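Local coordinates for protein putative rRNA methyltransferase (Sorangium cellulosum, PDB 4RWZ) that probably methylates an adenine of 16S rRNA in the 30S ribosomal subunit, conferring resistance to aminoglycoside antibiotics, at residues V64-R67 with A68-K71. Sequence-based numbering, arbitrary orientation.
Sequences VSWR and ASRK
The carbonyl oxygen of Trp66 is gripped by two groups at the C-terminal end of helix 62-68. Arg70 NE donates to Trp66 O at 3.0 Å, with an N-H...O angle of 155°. Ser69 N donates to the same oxygen from the other face of the carbonyl plane. Ser69 OG also lies 2.9 Å from Trp66 O and 3.1 Å from Ser65 O, and its single proton could go to either. Ser69 OG in turn accepts a nearly straight bond from Arg70 NH2 (2.9 Å). Trp66 O and Ser69 OG thus both lie at the edge of the guanidinium, in its plane, and fix its rotation.

One face of the same guanidinium lies flat on the Trp66 indole, with planes about 5° apart. Arg70 CZ is 3.6 Å from the centroid of the six-membered ring of Trp66, a cation-pi contact directly over the face. Arg70 NH2 lies over Trp66 CZ3, and Arg70 CD makes a CH-pi contact with the five-membered ring of Trp66. The Arg70 chain folds back to get there, bent at chi2 (-49°) and chi3. Trp66 CG, anti to the backbone N, sets the indole beside its own carbonyl, where Arg70 can lie on it.

Ala68 N still makes an i to i-4 bond to Val64 O (2.9 Å). Arg70 N instead reaches back three residues to Arg67 O. Arg70 and Lys71 belong to the loop that leads to strand 80-84. On the inner side, Val64 and Ala68 pack on Phe82 of that strand and on Tyr40 of helix 37-45.

The Arg70 side chain thus folds back over the last turn and donates to Trp66 O. Its positive charge lies beside the carbonyl of Trp66, where it probably offsets the negative end of the helix dipole, and the indole face probably steadies the charge as well.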
loop_
_atom_site.group_PDB
_atom_site.type_symbol
_atom_site.label_atom_id
_atom_site.label_comp_id
_atom_site.label_asym_id
_atom_site.label_seq_id
_atom_site.Cartn_x
_atom_site.Cartn_y
_atom_site.Cartn_z
ATOM N N VAL A 64 6.654 -10.710 -11.855
ATOM C CA VAL A 64 7.590 -10.145 -10.894
ATOM C C VAL A 64 7.854 -11.073 -9.728
ATOM O O VAL A 64 8.984 -11.104 -9.232
ATOM C CB VAL A 64 7.106 -8.748 -10.331
ATOM C CG1 VAL A 64 5.898 -8.919 -9.422
ATOM C CG2 VAL A 64 8.226 -8.107 -9.537
ATOM N N SER A 65 6.813 -11.809 -9.268
ATOM C CA SER A 65 7.028 -12.671 -8.090
ATOM C C SER A 65 7.924 -13.892 -8.477
ATOM O O SER A 65 8.726 -14.324 -7.677
ATOM C CB SER A 65 5.705 -13.145 -7.453
ATOM O OG SER A 65 4.951 -13.961 -8.326
ATOM N N TRP A 66 7.817 -14.384 -9.705
ATOM C CA TRP A 66 8.702 -15.422 -10.203
ATOM C C TRP A 66 10.129 -14.899 -10.257
ATOM O O TRP A 66 11.065 -15.518 -9.743
ATOM C CB TRP A 66 8.295 -15.876 -11.606
ATOM C CG TRP A 66 9.214 -16.953 -12.127
ATOM C CD1 TRP A 66 10.201 -16.843 -13.095
ATOM C CD2 TRP A 66 9.265 -18.291 -11.644
ATOM N NE1 TRP A 66 10.812 -18.076 -13.261
ATOM C CE2 TRP A 66 10.260 -18.970 -12.375
ATOM C CE3 TRP A 66 8.528 -18.997 -10.683
ATOM C CZ2 TRP A 66 10.545 -20.347 -12.162
ATOM C CZ3 TRP A 66 8.809 -20.347 -10.461
ATOM C CH2 TRP A 66 9.792 -21.013 -11.210
ATOM N N ARG A 67 10.275 -13.723 -10.862
ATOM C CA ARG A 67 11.596 -13.151 -11.041
ATOM C C ARG A 67 12.272 -12.945 -9.691
ATOM O O ARG A 67 13.447 -13.298 -9.463
ATOM C CB ARG A 67 11.461 -11.838 -11.820
ATOM C CG ARG A 67 12.749 -11.020 -11.825
ATOM C CD ARG A 67 12.491 -9.689 -12.559
ATOM N NE ARG A 67 12.072 -10.037 -13.904
ATOM C CZ ARG A 67 10.943 -9.619 -14.480
ATOM N NH1 ARG A 67 10.145 -8.748 -13.877
ATOM N NH2 ARG A 67 10.671 -10.033 -15.696
ATOM N N ALA A 68 11.517 -12.382 -8.763
ATOM C CA ALA A 68 12.069 -12.018 -7.467
ATOM C C ALA A 68 12.422 -13.225 -6.605
ATOM O O ALA A 68 13.207 -13.082 -5.676
ATOM C CB ALA A 68 11.105 -11.088 -6.710
ATOM N N SER A 69 11.859 -14.390 -6.913
ATOM C CA SER A 69 12.148 -15.615 -6.118
ATOM C C SER A 69 13.311 -16.403 -6.669
ATOM O O SER A 69 13.672 -17.433 -6.105
ATOM C CB SER A 69 10.913 -16.526 -6.000
ATOM O OG SER A 69 10.457 -16.882 -7.282
ATOM N N ARG A 70 13.918 -15.953 -7.773
ATOM C CA ARG A 70 15.088 -16.624 -8.330
ATOM C C ARG A 70 16.311 -16.381 -7.430
ATOM O O ARG A 70 16.254 -15.595 -6.484
ATOM C CB ARG A 70 15.400 -16.132 -9.778
ATOM C CG ARG A 70 14.256 -16.360 -10.852
ATOM C CD ARG A 70 13.788 -17.739 -10.762
ATOM N NE ARG A 70 12.720 -17.980 -9.787
ATOM C CZ ARG A 70 12.446 -19.181 -9.275
ATOM N NH1 ARG A 70 13.199 -20.232 -9.623
ATOM N NH2 ARG A 70 11.457 -19.335 -8.392
ATOM N N LYS A 71 17.424 -17.028 -7.753
ATOM C CA LYS A 71 18.721 -16.727 -7.118
ATOM C C LYS A 71 19.092 -15.287 -7.462
ATOM O O LYS A 71 18.686 -14.783 -8.496
ATOM C CB LYS A 71 19.781 -17.710 -7.653
ATOM C CG LYS A 71 19.138 -19.056 -8.008
ATOM C CD LYS A 71 18.822 -19.106 -9.563
ATOM C CE LYS A 71 17.296 -19.293 -9.907
ATOM N NZ LYS A 71 16.954 -19.407 -11.392
#